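Local coordinates for HAD superfamily hydrolase (Brucella suis biovar 1, PDB 6NQ4), which probably acts as a phosphatase of the haloacid dehalogenase superfamily, at residues A[70-81]-A[97-106]. Sequence-based numbering, arbitrary orientation.
Sequences TIILVTNSPRPH and AYDRVVTSGD. With PO4 (phosphate ion), chain G.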
loop_
_atom_site.group_PDB
_atom_site.type_symbol
_atom_site.label_atom_id
_atom_site.label_comp_id
_atom_site.label_asym_id
_atom_site.label_seq_id
_atom_site.Cartn_x
_atom_site.Cartn_y
_atom_site.Cartn_z
ATOM N N THR A 70 14.755 7.052 11.432
ATOM C CA THR A 70 13.318 7.323 11.388
ATOM C C THR A 70 12.617 6.244 10.563
ATOM O O THR A 70 13.072 5.908 9.466
ATOM C CB THR A 70 13.062 8.706 10.780
ATOM O OG1 THR A 70 13.751 9.685 11.561
ATOM C CG2 THR A 70 11.575 9.054 10.779
ATOM N N ILE A 71 11.507 5.705 11.081
ATOM C CA ILE A 71 10.770 4.628 10.416
ATOM C C ILE A 71 9.418 5.164 9.957
ATOM O O ILE A 71 8.572 5.529 10.782
ATOM C CB ILE A 71 10.537 3.426 11.345
ATOM C CG1 ILE A 71 11.848 2.870 11.906
ATOM C CG2 ILE A 71 9.762 2.328 10.605
ATOM C CD1 ILE A 71 12.842 2.440 10.883
ATOM N N ILE A 72 9.192 5.165 8.650
ATOM C CA ILE A 72 7.872 5.417 8.093
ATOM C C ILE A 72 7.359 4.087 7.574
ATOM O O ILE A 72 7.973 3.498 6.681
ATOM C CB ILE A 72 7.909 6.440 6.943
ATOM C CG1 ILE A 72 8.752 7.669 7.298
ATOM C CG2 ILE A 72 6.473 6.813 6.520
ATOM C CD1 ILE A 72 8.258 8.512 8.463
ATOM N N LEU A 73 6.221 3.631 8.089
ATOM C CA LEU A 73 5.581 2.466 7.493
ATOM C C LEU A 73 4.753 2.953 6.311
ATOM O O LEU A 73 3.935 3.868 6.458
ATOM C CB LEU A 73 4.711 1.747 8.516
ATOM C CG LEU A 73 5.468 1.247 9.750
ATOM C CD1 LEU A 73 4.514 0.498 10.678
ATOM C CD2 LEU A 73 6.627 0.362 9.330
ATOM N N VAL A 74 5.003 2.403 5.128
ATOM C CA VAL A 74 4.382 2.864 3.894
ATOM C C VAL A 74 3.631 1.669 3.317
ATOM O O VAL A 74 4.250 0.664 2.937
ATOM C CB VAL A 74 5.432 3.395 2.904
ATOM C CG1 VAL A 74 4.768 3.886 1.615
ATOM C CG2 VAL A 74 6.278 4.519 3.550
ATOM N N THR A 75 2.306 1.758 3.274
ATOM C CA THR A 75 1.468 0.619 2.946
ATOM C C THR A 75 0.421 1.001 1.916
ATOM O O THR A 75 -0.089 2.120 1.913
ATOM C CB THR A 75 0.757 0.083 4.223
ATOM O OG1 THR A 75 -0.183 -0.938 3.871
ATOM C CG2 THR A 75 0.010 1.184 4.965
ATOM N N ASN A 76 0.091 0.059 1.047
ATOM C CA ASN A 76 -0.979 0.274 0.073
ATOM C C ASN A 76 -2.396 0.102 0.641
ATOM O O ASN A 76 -3.363 0.145 -0.129
ATOM C CB ASN A 76 -0.776 -0.595 -1.174
ATOM C CG ASN A 76 0.091 0.101 -2.209
ATOM O OD1 ASN A 76 0.388 1.297 -2.072
ATOM N ND2 ASN A 76 0.474 -0.608 -3.258
ATOM N N SER A 77 -2.558 -0.073 1.949
ATOM C CA SER A 77 -3.896 -0.107 2.520
ATOM C C SER A 77 -4.716 1.079 2.018
ATOM O O SER A 77 -4.211 2.216 2.011
ATOM C CB SER A 77 -3.820 -0.025 4.040
ATOM O OG SER A 77 -5.133 0.041 4.574
ATOM N N PRO A 78 -5.970 0.864 1.615
ATOM C CA PRO A 78 -6.839 1.982 1.230
ATOM C C PRO A 78 -7.388 2.737 2.420
ATOM O O PRO A 78 -8.086 3.742 2.217
ATOM C CB PRO A 78 -7.978 1.272 0.488
ATOM C CG PRO A 78 -8.096 -0.039 1.216
ATOM C CD PRO A 78 -6.669 -0.435 1.523
ATOM N N ARG A 79 -7.157 2.251 3.654
ATOM C CA ARG A 79 -7.667 2.982 4.805
ATOM C C ARG A 79 -6.723 4.119 5.165
ATOM O O ARG A 79 -5.509 4.002 5.001
ATOM C CB ARG A 79 -7.822 2.051 5.997
ATOM C CG ARG A 79 -9.121 1.224 5.910
ATOM C CD ARG A 79 -9.166 0.171 7.007
ATOM N NE ARG A 79 -8.231 -0.905 6.690
ATOM C CZ ARG A 79 -7.403 -1.488 7.553
ATOM N NH1 ARG A 79 -7.349 -1.107 8.828
ATOM N NH2 ARG A 79 -6.593 -2.453 7.115
ATOM N N PRO A 80 -7.255 5.236 5.657
ATOM C CA PRO A 80 -6.378 6.273 6.210
ATOM C C PRO A 80 -5.536 5.720 7.345
ATOM O O PRO A 80 -5.902 4.748 8.010
ATOM C CB PRO A 80 -7.366 7.330 6.712
ATOM C CG PRO A 80 -8.583 7.126 5.835
ATOM C CD PRO A 80 -8.675 5.640 5.689
ATOM N N HIS A 81 -4.401 6.366 7.569
ATOM C CA HIS A 81 -3.438 5.876 8.551
ATOM C C HIS A 81 -4.002 5.576 9.940
ATOM O O HIS A 81 -3.532 4.601 10.553
ATOM C CB HIS A 81 -2.195 6.786 8.621
ATOM C CG HIS A 81 -2.474 8.148 9.184
ATOM N ND1 HIS A 81 -2.935 9.193 8.410
ATOM C CD2 HIS A 81 -2.390 8.627 10.452
ATOM C CE1 HIS A 81 -3.103 10.262 9.172
ATOM N NE2 HIS A 81 -2.770 9.949 10.413
ATOM N N ALA A 97 7.816 0.981 17.535
ATOM C CA ALA A 97 8.460 0.358 16.381
ATOM C C ALA A 97 8.448 1.234 15.135
ATOM O O ALA A 97 9.057 0.862 14.127
ATOM C CB ALA A 97 7.806 -0.989 16.052
ATOM N N TYR A 98 7.764 2.371 15.161
ATOM C CA TYR A 98 7.685 3.211 13.978
ATOM C C TYR A 98 7.464 4.650 14.416
ATOM O O TYR A 98 7.050 4.920 15.550
ATOM C CB TYR A 98 6.563 2.719 13.030
ATOM C CG TYR A 98 5.194 2.680 13.693
ATOM C CD1 TYR A 98 4.783 1.563 14.414
ATOM C CD2 TYR A 98 4.327 3.768 13.618
ATOM C CE1 TYR A 98 3.540 1.534 15.044
ATOM C CE2 TYR A 98 3.100 3.751 14.240
ATOM C CZ TYR A 98 2.702 2.641 14.957
ATOM O OH TYR A 98 1.459 2.637 15.565
ATOM N N ASP A 99 7.741 5.577 13.503
ATOM C CA ASP A 99 7.468 6.987 13.744
ATOM C C ASP A 99 6.143 7.438 13.159
ATOM O O ASP A 99 5.411 8.189 13.815
ATOM C CB ASP A 99 8.600 7.843 13.167
ATOM C CG ASP A 99 9.887 7.683 13.945
ATOM O OD1 ASP A 99 10.084 8.464 14.902
ATOM O OD2 ASP A 99 10.674 6.760 13.624
ATOM N N ARG A 100 5.803 6.973 11.958
ATOM C CA ARG A 100 4.579 7.401 11.297
ATOM C C ARG A 100 4.169 6.341 10.291
ATOM O O ARG A 100 5.007 5.561 9.819
ATOM C CB ARG A 100 4.742 8.770 10.616
ATOM C CG ARG A 100 3.661 9.741 11.069
ATOM C CD ARG A 100 3.725 11.083 10.385
ATOM N NE ARG A 100 4.305 12.111 11.234
ATOM C CZ ARG A 100 4.521 13.350 10.817
ATOM N NH1 ARG A 100 5.053 14.254 11.630
ATOM N NH2 ARG A 100 4.203 13.675 9.570
ATOM N N VAL A 101 2.862 6.310 9.992
ATOM C CA VAL A 101 2.290 5.460 8.949
ATOM C C VAL A 101 1.774 6.355 7.834
ATOM O O VAL A 101 1.090 7.355 8.105
ATOM C CB VAL A 101 1.147 4.594 9.509
ATOM C CG1 VAL A 101 0.504 3.764 8.395
ATOM C CG2 VAL A 101 1.669 3.667 10.605
ATOM N N VAL A 102 2.123 6.019 6.590
ATOM C CA VAL A 102 1.586 6.672 5.400
ATOM C C VAL A 102 0.939 5.603 4.540
ATOM O O VAL A 102 1.581 4.606 4.206
ATOM C CB VAL A 102 2.690 7.409 4.620
ATOM C CG1 VAL A 102 2.147 7.921 3.295
ATOM C CG2 VAL A 102 3.257 8.565 5.459
ATOM N N THR A 103 -0.322 5.802 4.185
ATOM C CA THR A 103 -1.065 4.794 3.442
ATOM C C THR A 103 -1.452 5.301 2.060
ATOM O O THR A 103 -1.549 6.508 1.806
ATOM C CB THR A 103 -2.331 4.326 4.175
ATOM O OG1 THR A 103 -3.350 5.340 4.050
ATOM C CG2 THR A 103 -2.068 4.034 5.634
ATOM N N SER A 104 -1.743 4.345 1.172
ATOM C CA SER A 104 -2.314 4.704 -0.120
ATOM C C SER A 104 -3.637 5.444 0.059
ATOM O O SER A 104 -3.902 6.425 -0.640
ATOM C CB SER A 104 -2.476 3.432 -0.968
ATOM O OG SER A 104 -3.076 3.725 -2.216
ATOM N N GLY A 105 -4.461 5.018 1.030
ATOM C CA GLY A 105 -5.684 5.752 1.334
ATOM C C GLY A 105 -5.420 7.219 1.630
ATOM O O GLY A 105 -6.151 8.105 1.151
ATOM N N ASP A 106 -4.376 7.504 2.427
ATOM C CA ASP A 106 -4.051 8.892 2.763
ATOM C C ASP A 106 -3.850 9.732 1.502
ATOM O O ASP A 106 -4.406 10.830 1.370
ATOM C CB ASP A 106 -2.748 8.943 3.561
ATOM C CG ASP A 106 -2.862 8.404 4.987
ATOM O OD1 ASP A 106 -3.943 8.455 5.597
ATOM O OD2 ASP A 106 -1.809 7.967 5.518
HETATM P P PO4 G . 1.315 -3.398 1.728
HETATM O O1 PO4 G . 2.268 -4.566 1.478
HETATM O O2 PO4 G . 1.241 -3.081 3.211
HETATM O O3 PO4 G . -0.006 -4.043 1.268
HETATM O O4 PO4 G . 1.649 -2.229 0.834
HETATM O O HOH W 1 12.932 9.262 14.296
#
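Thr-103, at the C-terminal end of edge strand 100-103, meets the loop that follows strand 70-75 with every atom beyond CA. Its CB lies 3.3 Å from Arg-79 O. With chi1 at 76°, OG1 sits between backbone N and carbonyl carbon and donates to Arg-79 O (2.7 Å), tilted 26° from the carbonyl plane; Thr-103 OG1 in turn accepts from Asp-106 N. CG2 runs alongside the Thr-75 methyl, CG2 to CG2 3.6 Å. Asp-106 returns the cap through OD2, which takes Thr-103 N from above the carboxylate plane, completing a capping box on helix 104-114. Its OD1 is gripped from opposite faces of that plane by His-81 N (2.9 Å) and His-81 ND1 (3.1 Å), so the carboxylate ties together the starts of helices 81-90 and 104-114.

Between the parallel strands, Val-102 N reaches Leu-73 O almost straight on (2.8 Å), while Leu-73 CD1 packs against Tyr-98 CG. Joined through helix 81-90, these strands form a beta-alpha-beta unit of the Rossmann-like HAD core. Thr-75 OG1 and Asn-76 N bind a phosphate ion, probably from the crystallisation liquor, consistent with the family's phosphate-binding threonine; accepting from Ser-77 N in an ST turn holds that hydroxyl toward the anion.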